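Local coordinates for secreted protein ASP-2 (Necator americanus, PDB 1U53) that is of unknown molecular function but, as a secreted hookworm protein of the pathogenesis-related-1 (CAP) family and a vaccine antigen, probably acts during infection of the host, at residues N25-S30 / A107-L112; E60-N65 / V160-P165; F72-P77 / L83-F88; K115-N120 / G125-R130. One frame throughout, in Å; residues are numbered along the deposited sequence.

All four contacts belong to one CAP domain. Contacts 2 and 3 are the closest pair, with centres 8 Å apart: strands 157-164 and 84-90 are sheet neighbours, and Gln162 NE2 meets Glu85 OE2 at 2.8 Å. Contact 1 lies across the sheet from contact 2, joined by Trp108, whose CZ3 packs 3.6 Å from Cys161 SG and whose NE1 is 2.9 Å from Ile87 O of contact 3. Contact 4 touches contact 1 through Leu112 CD1 and Val117 CG2 at 3.7 Å. His74 and Glu85 of contact 3, and Glu111 of contact 1 with its partner His134, probably correspond to the histidines and glutamates lining the central cavity of CAP proteins.

Contact 1: N25-S30 / A107-L112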
loop_
_atom_site.group_PDB
_atom_site.type_symbol
_atom_site.label_atom_id
_atom_site.label_comp_id
_atom_site.label_asym_id
_atom_site.label_seq_id
_atom_site.Cartn_x
_atom_site.Cartn_y
_atom_site.Cartn_z
ATOM N N ASN A 25 4.064 3.214 -5.843
ATOM C CA ASN A 25 3.762 4.343 -6.747
ATOM C C ASN A 25 3.430 3.895 -8.158
ATOM O O ASN A 25 2.542 4.469 -8.805
ATOM C CB ASN A 25 4.872 5.360 -6.749
ATOM C CG ASN A 25 4.810 6.234 -5.536
ATOM O OD1 ASN A 25 3.726 6.560 -5.081
ATOM N ND2 ASN A 25 5.973 6.581 -4.977
ATOM N N SER A 26 4.092 2.838 -8.604
ATOM C CA SER A 26 3.793 2.254 -9.914
ATOM C C SER A 26 2.327 1.801 -10.006
ATOM O O SER A 26 1.649 2.053 -10.974
ATOM C CB SER A 26 4.663 1.012 -10.105
ATOM O OG SER A 26 4.357 0.328 -11.320
ATOM N N LEU A 27 1.882 1.064 -9.009
ATOM C CA LEU A 27 0.552 0.492 -9.028
ATOM C C LEU A 27 -0.493 1.576 -8.789
ATOM O O LEU A 27 -1.561 1.549 -9.442
ATOM C CB LEU A 27 0.483 -0.620 -7.967
ATOM C CG LEU A 27 1.337 -1.844 -8.310
ATOM C CD1 LEU A 27 1.496 -2.797 -7.126
ATOM C CD2 LEU A 27 0.719 -2.604 -9.471
ATOM N N ARG A 28 -0.203 2.530 -7.890
ATOM C CA ARG A 28 -1.097 3.714 -7.813
ATOM C C ARG A 28 -1.243 4.360 -9.173
ATOM O O ARG A 28 -2.342 4.806 -9.555
ATOM C CB ARG A 28 -0.549 4.708 -6.770
ATOM C CG ARG A 28 -0.755 4.127 -5.401
ATOM C CD ARG A 28 0.039 4.878 -4.308
ATOM N NE ARG A 28 -0.496 6.227 -4.010
ATOM C CZ ARG A 28 -1.457 6.485 -3.114
ATOM N NH1 ARG A 28 -2.063 5.506 -2.428
ATOM N NH2 ARG A 28 -1.836 7.741 -2.921
ATOM N N SER A 29 -0.120 4.455 -9.898
ATOM C CA SER A 29 -0.158 5.127 -11.197
ATOM C C SER A 29 -0.990 4.314 -12.183
ATOM O O SER A 29 -1.850 4.860 -12.873
ATOM C CB SER A 29 1.275 5.371 -11.757
ATOM O OG SER A 29 1.253 5.718 -13.156
ATOM N N SER A 30 -0.761 3.007 -12.232
ATOM C CA SER A 30 -1.610 2.154 -13.102
ATOM C C SER A 30 -3.098 2.333 -12.834
ATOM O O SER A 30 -3.884 2.445 -13.757
ATOM C CB SER A 30 -1.243 0.677 -12.981
ATOM O OG SER A 30 -1.745 0.038 -11.810
ATOM N N ALA A 107 0.575 -9.473 -3.733
ATOM C CA ALA A 107 -0.538 -10.182 -3.073
ATOM C C ALA A 107 -1.616 -9.199 -2.639
ATOM O O ALA A 107 -2.815 -9.477 -2.715
ATOM C CB ALA A 107 -0.029 -10.946 -1.838
ATOM N N TRP A 108 -1.162 -8.057 -2.134
ATOM C CA TRP A 108 -2.107 -7.022 -1.680
ATOM C C TRP A 108 -2.841 -6.439 -2.865
ATOM O O TRP A 108 -4.074 -6.315 -2.862
ATOM C CB TRP A 108 -1.387 -5.911 -0.916
ATOM C CG TRP A 108 -0.741 -6.405 0.385
ATOM C CD1 TRP A 108 -1.157 -7.444 1.183
ATOM C CD2 TRP A 108 0.410 -5.841 1.016
ATOM N NE1 TRP A 108 -0.291 -7.587 2.262
ATOM C CE2 TRP A 108 0.685 -6.623 2.162
ATOM C CE3 TRP A 108 1.282 -4.767 0.683
ATOM C CZ2 TRP A 108 1.736 -6.328 3.022
ATOM C CZ3 TRP A 108 2.341 -4.487 1.542
ATOM C CH2 TRP A 108 2.569 -5.299 2.692
ATOM N N PHE A 109 -2.076 -6.015 -3.861
ATOM C CA PHE A 109 -2.682 -5.362 -5.017
ATOM C C PHE A 109 -3.564 -6.325 -5.782
ATOM O O PHE A 109 -4.546 -5.905 -6.388
ATOM C CB PHE A 109 -1.591 -4.809 -5.909
ATOM C CG PHE A 109 -2.140 -3.971 -7.028
ATOM C CD1 PHE A 109 -2.451 -2.622 -6.806
ATOM C CD2 PHE A 109 -2.361 -4.531 -8.275
ATOM C CE1 PHE A 109 -2.958 -1.846 -7.838
ATOM C CE2 PHE A 109 -2.901 -3.755 -9.304
ATOM C CZ PHE A 109 -3.189 -2.428 -9.091
ATOM N N GLY A 110 -3.243 -7.615 -5.716
ATOM C CA GLY A 110 -3.967 -8.619 -6.507
ATOM C C GLY A 110 -5.426 -8.804 -6.132
ATOM O O GLY A 110 -6.181 -9.359 -6.923
ATOM N N GLU A 111 -5.824 -8.278 -4.967
ATOM C CA GLU A 111 -7.236 -8.265 -4.516
ATOM C C GLU A 111 -8.153 -7.602 -5.557
ATOM O O GLU A 111 -9.303 -8.023 -5.719
ATOM C CB GLU A 111 -7.324 -7.583 -3.143
ATOM C CG GLU A 111 -6.643 -8.469 -2.099
ATOM C CD GLU A 111 -6.635 -7.906 -0.708
ATOM O OE1 GLU A 111 -6.920 -6.694 -0.555
ATOM O OE2 GLU A 111 -6.342 -8.715 0.239
ATOM N N LEU A 112 -7.659 -6.565 -6.253
ATOM C CA LEU A 112 -8.521 -5.863 -7.221
ATOM C C LEU A 112 -8.896 -6.827 -8.356
ATOM O O LEU A 112 -10.077 -6.976 -8.662
ATOM C CB LEU A 112 -7.774 -4.644 -7.803
ATOM C CG LEU A 112 -8.469 -3.931 -8.986
ATOM C CD1 LEU A 112 -9.831 -3.338 -8.569
ATOM C CD2 LEU A 112 -7.490 -2.864 -9.553
#
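Leu27 is the first residue of 25-30 to meet the other segment, and it does so with its whole side chain against the ring of Phe109. Its CD2 stands over the centre of that ring, 3.7 Å from the centroid and only 8° off the normal, a clear CH-pi contact. The branch reaches this place because CG sits beside the backbone N, anti to the carbonyl carbon (chi1 -68°), while CB touches the rim, 3.7 Å from Phe109 CE1. From the other segment, Phe109 holds CG opposite its own backbone N (chi1 -173°), which sends the ring out to helix 14-32. Next along that helix, Arg28 turns to the other side, where its guanidinium binds the carbonyl oxygens of Lys51, Met138 and Trp140. One turn after Leu27, Ser30 comes back to the interface. Its hydroxyl donates to Leu27 O at 2.8 Å, and this places Ser30 OG 3.9 Å from Phe109 CZ, obliquely to the ring. The ring is further framed by Tyr135, edge-to-face, and by Met138, both on helix 133-138, so helices 14-32, 97-109 and 133-138 converge here on one layer of the CAP sandwich. Since the serine hydroxyl spends its proton on its own helix, the contact rests mainly on dispersion and CH-pi packing, without a directional polar bond between the two segments.

Contact 2: E60-N65 / V160-P165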
loop_
_atom_site.group_PDB
_atom_site.type_symbol
_atom_site.label_atom_id
_atom_site.label_comp_id
_atom_site.label_asym_id
_atom_site.label_seq_id
_atom_site.Cartn_x
_atom_site.Cartn_y
_atom_site.Cartn_z
ATOM N N GLU A 60 8.386 3.264 8.970
ATOM C CA GLU A 60 9.122 1.962 8.972
ATOM C C GLU A 60 9.380 1.432 10.396
ATOM O O GLU A 60 9.280 0.233 10.672
ATOM C CB GLU A 60 10.472 2.103 8.250
ATOM C CG GLU A 60 11.327 0.864 8.338
ATOM C CD GLU A 60 12.604 1.039 7.548
ATOM O OE1 GLU A 60 13.652 1.149 8.211
ATOM O OE2 GLU A 60 12.541 1.083 6.290
ATOM N N LYS A 61 9.664 2.375 11.315
ATOM C CA LYS A 61 9.982 2.006 12.696
ATOM C C LYS A 61 8.812 1.337 13.326
ATOM O O LYS A 61 8.960 0.298 13.939
ATOM C CB LYS A 61 10.272 3.262 13.504
ATOM C CG LYS A 61 10.466 3.006 14.972
ATOM C CD LYS A 61 10.545 4.328 15.715
ATOM C CE LYS A 61 10.734 4.101 17.214
ATOM N NZ LYS A 61 11.945 3.239 17.561
ATOM N N THR A 62 7.628 1.907 13.164
ATOM C CA THR A 62 6.443 1.237 13.758
ATOM C C THR A 62 6.047 -0.058 13.022
ATOM O O THR A 62 5.605 -1.016 13.632
ATOM C CB THR A 62 5.238 2.208 13.922
ATOM O OG1 THR A 62 5.071 3.036 12.769
ATOM C CG2 THR A 62 5.473 3.093 15.179
ATOM N N ALA A 63 6.238 -0.105 11.705
ATOM C CA ALA A 63 6.032 -1.374 10.993
ATOM C C ALA A 63 6.972 -2.450 11.522
ATOM O O ALA A 63 6.575 -3.620 11.769
ATOM C CB ALA A 63 6.227 -1.168 9.483
ATOM N N MET A 64 8.232 -2.063 11.721
ATOM C CA MET A 64 9.236 -2.900 12.375
ATOM C C MET A 64 8.821 -3.420 13.740
ATOM O O MET A 64 9.049 -4.597 14.064
ATOM C CB MET A 64 10.581 -2.131 12.498
ATOM C CG MET A 64 11.683 -2.992 13.100
ATOM S SD MET A 64 13.189 -1.982 13.215
ATOM C CE MET A 64 12.734 -0.816 14.495
ATOM N N ASN A 65 8.248 -2.540 14.576
ATOM C CA ASN A 65 7.816 -2.948 15.892
ATOM C C ASN A 65 6.823 -4.115 15.797
ATOM O O ASN A 65 6.793 -4.960 16.670
ATOM C CB ASN A 65 7.154 -1.780 16.627
ATOM C CG ASN A 65 8.139 -0.702 17.024
ATOM O OD1 ASN A 65 9.349 -0.916 16.964
ATOM N ND2 ASN A 65 7.633 0.485 17.377
ATOM N N VAL A 160 5.464 -6.276 7.014
ATOM C CA VAL A 160 4.476 -5.316 7.461
ATOM C C VAL A 160 4.759 -3.998 6.779
ATOM O O VAL A 160 5.874 -3.500 6.838
ATOM C CB VAL A 160 4.617 -5.125 8.996
ATOM C CG1 VAL A 160 3.618 -4.076 9.542
ATOM C CG2 VAL A 160 4.364 -6.430 9.715
ATOM N N CYS A 161 3.741 -3.401 6.139
ATOM C CA CYS A 161 3.838 -1.997 5.704
ATOM C C CYS A 161 2.846 -1.135 6.485
ATOM O O CYS A 161 1.734 -1.590 6.771
ATOM C CB CYS A 161 3.468 -1.851 4.230
ATOM S SG CYS A 161 4.800 -2.395 3.124
ATOM N N GLN A 162 3.246 0.073 6.860
ATOM C CA GLN A 162 2.263 0.990 7.448
ATOM C C GLN A 162 2.151 2.231 6.560
ATOM O O GLN A 162 3.024 2.502 5.756
ATOM C CB GLN A 162 2.578 1.321 8.923
ATOM C CG GLN A 162 2.266 0.107 9.793
ATOM C CD GLN A 162 2.754 0.193 11.242
ATOM O OE1 GLN A 162 3.309 1.209 11.643
ATOM N NE2 GLN A 162 2.518 -0.878 12.037
ATOM N N TYR A 163 1.064 2.987 6.758
ATOM C CA TYR A 163 0.549 3.936 5.758
ATOM C C TYR A 163 0.038 5.187 6.475
ATOM O O TYR A 163 -0.865 5.077 7.353
ATOM C CB TYR A 163 -0.653 3.264 5.073
ATOM C CG TYR A 163 -0.239 2.099 4.210
ATOM C CD1 TYR A 163 0.061 2.290 2.864
ATOM C CD2 TYR A 163 -0.198 0.804 4.725
ATOM C CE1 TYR A 163 0.461 1.183 2.066
ATOM C CE2 TYR A 163 0.191 -0.312 3.923
ATOM C CZ TYR A 163 0.467 -0.117 2.613
ATOM O OH TYR A 163 0.874 -1.213 1.880
ATOM N N GLY A 164 0.597 6.349 6.117
ATOM C CA GLY A 164 0.225 7.680 6.716
ATOM C C GLY A 164 -0.382 8.599 5.690
ATOM O O GLY A 164 0.261 8.820 4.697
ATOM N N PRO A 165 -1.322 9.460 6.123
ATOM C CA PRO A 165 -2.430 9.065 6.979
ATOM C C PRO A 165 -3.076 7.746 6.679
ATOM O O PRO A 165 -3.028 7.278 5.539
ATOM C CB PRO A 165 -3.444 10.201 6.886
ATOM C CG PRO A 165 -2.902 11.185 5.984
ATOM C CD PRO A 165 -1.574 10.727 5.407
HETATM O O HOH W 1 3.198 -1.236 15.021
#
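Thr62 OG1 donates to Gln162 OE1 at 2.8 Å, a direct hydrogen bond between these segments, and it arrives almost end-on to the amide oxygen (C=O...donor angle 165°). The same hydroxyl also bonds Val59 O, one turn back in its helix, so the two acceptors probably share or compete for its one hydrogen. The two side chains cross at about a right angle. Gln162 runs out from the strand with CG beside its backbone N (chi1 -73°) and the chain extended beyond it, which carries the amide up to the helix backbone. There its other end is tied twice: NE2 donates to a water 3.1 Å away, which in turn donates to Thr62 O at 2.8 Å, and NE2 also bonds the carboxylate of Glu85 on the next strand. Oxygen and nitrogen of one buried amide thus both have partners, and these fix which way round it lies. In the CAP sandwich helix 57-67 covers one face of the sheet, and here its axis passes 7.3 Å from that of strand 160-164, with N-to-C directions 140° apart. The small side chain of Ala63 permits this approach: its CB packs 3.5 Å from Val160 O and 3.9 Å from Val160 CG1. Val160 and Gln162 project towards the helix, whereas Cys161, between them, faces the opposite layer and forms the disulfide with Cys148. Beyond it Tyr163 extends to the same far side, its OH bonded to His24 NE2 on helix 14-32.

Contact 3: F72-P77 / L83-F88; sequences FKHSQP and LGENIF
Ser75 OG donates to Glu85 OE2 at 2.6 Å, meeting the oxygen on its syn side but 33° out of the carboxylate plane. That oxygen is gripped three times, with Gln162 and Asn66 as its other partners. Glu85 OE1 accepts Ser75 N at 2.9 Å (N-H...O 158°), although its modelled place is less sure. His74 lends a weak bond, NE2 to Glu85 O at 3.3 Å. Backbone groups of the loop find partners outside the two segments: Lys73 O in Asn66 ND2, Ser75 O in Arg80 NH2, Lys73 N in Tyr158 OH. Beside this polar set, Ile87 points CD1 over the face of Phe72, 3.8 Å from its centroid, and also over one face of the imidazole, at 4.2 Å. Its CG1 lies between backbone N and carbonyl carbon (chi1 62°), which puts the ethyl arm between the two rings. The loop thus lines edge strand 84-90, and His74 and Ser75 lie beside Glu85 of the GEN(I) sequence typical of CAP proteins. The chemistry implies that Glu85 OE2, shared by Ser75, Gln162 and Asn66, ties the loop to the sheet and to helix 57-67, perhaps aided by OE1, while the imidazole is tied more loosely by its nitrogen.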
loop_
_atom_site.group_PDB
_atom_site.type_symbol
_atom_site.label_atom_id
_atom_site.label_comp_id
_atom_site.label_asym_id
_atom_site.label_seq_id
_atom_site.Cartn_x
_atom_site.Cartn_y
_atom_site.Cartn_z
ATOM N N PHE A 72 1.920 -13.200 13.178
ATOM C CA PHE A 72 1.156 -12.651 12.041
ATOM C C PHE A 72 -0.135 -12.029 12.572
ATOM O O PHE A 72 -1.136 -12.732 12.770
ATOM C CB PHE A 72 0.826 -13.780 11.059
ATOM C CG PHE A 72 0.163 -13.312 9.772
ATOM C CD1 PHE A 72 0.886 -12.646 8.791
ATOM C CD2 PHE A 72 -1.185 -13.528 9.549
ATOM C CE1 PHE A 72 0.254 -12.230 7.625
ATOM C CE2 PHE A 72 -1.822 -13.119 8.363
ATOM C CZ PHE A 72 -1.107 -12.448 7.416
ATOM N N LYS A 73 -0.117 -10.716 12.822
ATOM C CA LYS A 73 -1.278 -10.071 13.423
ATOM C C LYS A 73 -1.192 -8.577 13.201
ATOM O O LYS A 73 -0.127 -7.971 13.323
ATOM C CB LYS A 73 -1.310 -10.347 14.946
ATOM C CG LYS A 73 -2.672 -10.013 15.582
ATOM C CD LYS A 73 -2.586 -10.034 17.113
ATOM C CE LYS A 73 -3.958 -9.710 17.728
ATOM N NZ LYS A 73 -5.059 -10.469 17.062
ATOM N N HIS A 74 -2.335 -7.985 12.909
ATOM C CA HIS A 74 -2.421 -6.526 12.897
ATOM C C HIS A 74 -2.107 -5.945 14.263
ATOM O O HIS A 74 -2.488 -6.504 15.306
ATOM C CB HIS A 74 -3.805 -6.075 12.413
ATOM C CG HIS A 74 -3.900 -6.033 10.928
ATOM N ND1 HIS A 74 -4.610 -6.963 10.200
ATOM C CD2 HIS A 74 -3.308 -5.215 10.025
ATOM C CE1 HIS A 74 -4.482 -6.690 8.909
ATOM N NE2 HIS A 74 -3.713 -5.623 8.784
ATOM N N SER A 75 -1.454 -4.790 14.240
ATOM C CA SER A 75 -1.151 -4.046 15.453
ATOM C C SER A 75 -2.344 -3.228 15.902
ATOM O O SER A 75 -3.232 -2.839 15.122
ATOM C CB SER A 75 0.064 -3.098 15.224
ATOM O OG SER A 75 -0.175 -2.233 14.109
ATOM N N GLN A 76 -2.352 -2.964 17.197
ATOM C CA GLN A 76 -3.392 -2.134 17.729
ATOM C C GLN A 76 -3.097 -0.681 17.369
ATOM O O GLN A 76 -1.944 -0.304 17.204
ATOM C CB GLN A 76 -3.386 -2.323 19.242
ATOM C CG GLN A 76 -3.986 -3.653 19.654
ATOM C CD GLN A 76 -5.500 -3.536 19.765
ATOM O OE1 GLN A 76 -6.235 -4.072 18.949
ATOM N NE2 GLN A 76 -5.967 -2.808 20.786
ATOM N N PRO A 77 -4.141 0.150 17.205
ATOM C CA PRO A 77 -3.942 1.520 16.756
ATOM C C PRO A 77 -2.928 2.370 17.541
ATOM O O PRO A 77 -2.231 3.160 16.916
ATOM C CB PRO A 77 -5.360 2.112 16.826
ATOM C CG PRO A 77 -6.214 0.921 16.459
ATOM C CD PRO A 77 -5.575 -0.186 17.295
ATOM N N LEU A 83 -1.898 5.610 11.642
ATOM C CA LEU A 83 -1.408 4.833 10.466
ATOM C C LEU A 83 -2.260 3.642 10.104
ATOM O O LEU A 83 -2.842 2.989 10.989
ATOM C CB LEU A 83 -0.001 4.304 10.724
ATOM C CG LEU A 83 1.004 5.398 11.014
ATOM C CD1 LEU A 83 2.318 4.735 11.470
ATOM C CD2 LEU A 83 1.242 6.281 9.788
ATOM N N GLY A 84 -2.302 3.312 8.794
ATOM C CA GLY A 84 -2.948 2.077 8.328
ATOM C C GLY A 84 -1.879 0.986 8.256
ATOM O O GLY A 84 -0.685 1.227 8.545
ATOM N N GLU A 85 -2.289 -0.226 7.878
ATOM C CA GLU A 85 -1.333 -1.322 7.944
ATOM C C GLU A 85 -1.774 -2.476 7.039
ATOM O O GLU A 85 -2.982 -2.866 7.041
ATOM C CB GLU A 85 -1.268 -1.850 9.365
ATOM C CG GLU A 85 -0.226 -3.007 9.574
ATOM C CD GLU A 85 -0.227 -3.414 11.036
ATOM O OE1 GLU A 85 -1.222 -4.054 11.476
ATOM O OE2 GLU A 85 0.706 -2.999 11.768
ATOM N N ASN A 86 -0.810 -3.034 6.294
ATOM C CA ASN A 86 -1.033 -4.284 5.517
ATOM C C ASN A 86 -0.007 -5.278 5.985
ATOM O O ASN A 86 1.142 -4.926 6.215
ATOM C CB ASN A 86 -0.761 -4.054 4.035
ATOM C CG ASN A 86 -1.943 -3.420 3.322
ATOM O OD1 ASN A 86 -3.085 -3.607 3.774
ATOM N ND2 ASN A 86 -1.707 -2.783 2.168
ATOM N N ILE A 87 -0.421 -6.543 6.149
ATOM C CA ILE A 87 0.563 -7.546 6.583
ATOM C C ILE A 87 0.595 -8.722 5.592
ATOM O O ILE A 87 -0.381 -8.953 4.842
ATOM C CB ILE A 87 0.282 -8.069 8.018
ATOM C CG1 ILE A 87 -1.071 -8.776 8.092
ATOM C CG2 ILE A 87 0.420 -6.921 9.023
ATOM C CD1 ILE A 87 -1.355 -9.358 9.504
ATOM N N PHE A 88 1.735 -9.419 5.519
ATOM C CA PHE A 88 1.896 -10.521 4.549
ATOM C C PHE A 88 2.873 -11.508 5.129
ATOM O O PHE A 88 3.793 -11.121 5.864
ATOM C CB PHE A 88 2.452 -9.992 3.207
ATOM C CG PHE A 88 2.934 -11.067 2.237
ATOM C CD1 PHE A 88 2.062 -11.685 1.366
ATOM C CD2 PHE A 88 4.280 -11.421 2.205
ATOM C CE1 PHE A 88 2.536 -12.678 0.442
ATOM C CE2 PHE A 88 4.763 -12.431 1.318
ATOM C CZ PHE A 88 3.857 -13.046 0.437
#

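Contact 4: K115-N120 / G125-R130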
loop_
_atom_site.group_PDB
_atom_site.type_symbol
_atom_site.label_atom_id
_atom_site.label_comp_id
_atom_site.label_asym_id
_atom_site.label_seq_id
_atom_site.Cartn_x
_atom_site.Cartn_y
_atom_site.Cartn_z
ATOM N N LYS A 115 -10.754 -10.425 -6.524
ATOM C CA LYS A 115 -12.015 -10.257 -5.800
ATOM C C LYS A 115 -12.936 -9.223 -6.448
ATOM O O LYS A 115 -14.167 -9.324 -6.293
ATOM C CB LYS A 115 -11.782 -9.878 -4.340
ATOM C CG LYS A 115 -10.833 -10.900 -3.622
ATOM C CD LYS A 115 -11.259 -12.324 -3.852
ATOM C CE LYS A 115 -10.719 -13.256 -2.750
ATOM N NZ LYS A 115 -10.970 -14.701 -3.092
ATOM N N GLY A 116 -12.379 -8.195 -7.108
ATOM C CA GLY A 116 -13.209 -7.159 -7.712
ATOM C C GLY A 116 -13.555 -6.043 -6.734
ATOM O O GLY A 116 -13.781 -6.287 -5.535
ATOM N N VAL A 117 -13.571 -4.807 -7.226
ATOM C CA VAL A 117 -14.006 -3.696 -6.407
ATOM C C VAL A 117 -15.232 -3.041 -7.057
ATOM O O VAL A 117 -16.293 -2.911 -6.420
ATOM C CB VAL A 117 -12.871 -2.667 -6.305
ATOM C CG1 VAL A 117 -13.374 -1.360 -5.735
ATOM C CG2 VAL A 117 -11.746 -3.271 -5.432
ATOM N N GLY A 118 -15.087 -2.665 -8.322
ATOM C CA GLY A 118 -16.211 -2.004 -9.031
ATOM C C GLY A 118 -16.070 -0.515 -9.156
ATOM O O GLY A 118 -15.050 0.075 -8.733
ATOM N N GLN A 119 -17.088 0.129 -9.740
ATOM C CA GLN A 119 -16.960 1.571 -10.045
ATOM C C GLN A 119 -17.356 2.460 -8.878
ATOM O O GLN A 119 -17.030 3.657 -8.865
ATOM C CB GLN A 119 -17.827 1.934 -11.249
ATOM C CG GLN A 119 -17.467 1.215 -12.511
ATOM C CD GLN A 119 -16.013 1.356 -12.847
ATOM O OE1 GLN A 119 -15.563 2.427 -13.290
ATOM N NE2 GLN A 119 -15.244 0.278 -12.626
ATOM N N ASN A 120 -18.040 1.905 -7.872
ATOM C CA ASN A 120 -18.352 2.684 -6.679
ATOM C C ASN A 120 -17.262 2.502 -5.639
ATOM O O ASN A 120 -17.127 1.413 -5.056
ATOM C CB ASN A 120 -19.678 2.236 -6.030
ATOM C CG ASN A 120 -20.091 3.129 -4.861
ATOM O OD1 ASN A 120 -19.314 3.951 -4.369
ATOM N ND2 ASN A 120 -21.370 3.003 -4.449
ATOM N N GLY A 125 -19.354 -1.783 4.096
ATOM C CA GLY A 125 -19.138 -3.079 4.751
ATOM C C GLY A 125 -19.125 -4.153 3.691
ATOM O O GLY A 125 -18.300 -5.074 3.715
ATOM N N GLY A 126 -20.027 -4.023 2.736
ATOM C CA GLY A 126 -20.139 -5.019 1.698
ATOM C C GLY A 126 -18.866 -5.063 0.892
ATOM O O GLY A 126 -18.392 -6.133 0.528
ATOM N N LEU A 127 -18.295 -3.898 0.630
ATOM C CA LEU A 127 -17.095 -3.869 -0.210
ATOM C C LEU A 127 -15.927 -4.510 0.521
ATOM O O LEU A 127 -15.235 -5.385 -0.015
ATOM C CB LEU A 127 -16.766 -2.444 -0.660
ATOM C CG LEU A 127 -15.489 -2.367 -1.507
ATOM C CD1 LEU A 127 -15.550 -3.268 -2.734
ATOM C CD2 LEU A 127 -15.227 -0.903 -1.876
ATOM N N PHE A 128 -15.723 -4.102 1.757
ATOM C CA PHE A 128 -14.617 -4.633 2.529
ATOM C C PHE A 128 -14.734 -6.144 2.646
ATOM O O PHE A 128 -13.738 -6.870 2.518
ATOM C CB PHE A 128 -14.578 -3.993 3.918
ATOM C CG PHE A 128 -13.238 -4.084 4.589
ATOM C CD1 PHE A 128 -12.275 -3.099 4.384
ATOM C CD2 PHE A 128 -12.933 -5.149 5.429
ATOM C CE1 PHE A 128 -11.042 -3.167 4.995
ATOM C CE2 PHE A 128 -11.683 -5.234 6.047
ATOM C CZ PHE A 128 -10.732 -4.243 5.826
ATOM N N SER A 129 -15.952 -6.621 2.877
ATOM C CA SER A 129 -16.160 -8.054 3.055
ATOM C C SER A 129 -15.771 -8.838 1.801
ATOM O O SER A 129 -15.699 -10.068 1.837
ATOM C CB SER A 129 -17.610 -8.350 3.472
ATOM O OG SER A 129 -18.512 -8.100 2.412
ATOM N N ARG A 130 -15.516 -8.148 0.686
ATOM C CA ARG A 130 -15.047 -8.843 -0.512
ATOM C C ARG A 130 -13.580 -9.262 -0.362
ATOM O O ARG A 130 -13.052 -10.023 -1.186
ATOM C CB ARG A 130 -15.207 -7.996 -1.780
ATOM C CG ARG A 130 -16.627 -7.903 -2.359
ATOM C CD ARG A 130 -16.562 -7.360 -3.798
ATOM N NE ARG A 130 -16.627 -8.423 -4.808
ATOM C CZ ARG A 130 -16.705 -8.196 -6.119
ATOM N NH1 ARG A 130 -16.699 -6.955 -6.566
ATOM N NH2 ARG A 130 -16.767 -9.198 -6.990
#
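Arg130 lays one face of its guanidinium over the peptide joining Lys115 to Gly116, with Gly116 CA 3.6 Å and Lys115 C 3.8 Å above the plane, both offset toward the rim. The turn at chi3 (98°) folds the group flat against this backbone. The carbonyl oxygens on that face are not met by N-H groups: Gly116 O is 3.2 Å from Arg130 NH1, but the angle is too poor for a hydrogen bond. The still shorter approaches to Lys115 O include a clash and are doubtful in detail. Lys115 lays CB and CG against the carbonyl oxygen of Arg130, each 3.4 Å from Arg130 O, its chain roughly perpendicular to that of Arg130, while the bend at chi2 (-49°) leads its end away. A second, apolar meeting lies deeper. Leu127 and Val117 pass at a slant, with Leu127 CD1 4.2 Å from Val117 CG1 and 3.8 Å from Val117 O. Behind Val117, Asp38 holds the turn by its carboxylate, OD1 on Val117 N and OD2 on Gly118 N. Gly116 leaves the helical conformation with positive phi (87°). The arrangement is that of a helix that ends at a positive-phi glycine, here at the exit of helix 111-115, where the connecting loop folds back against helix 125-128 within the CAP domain.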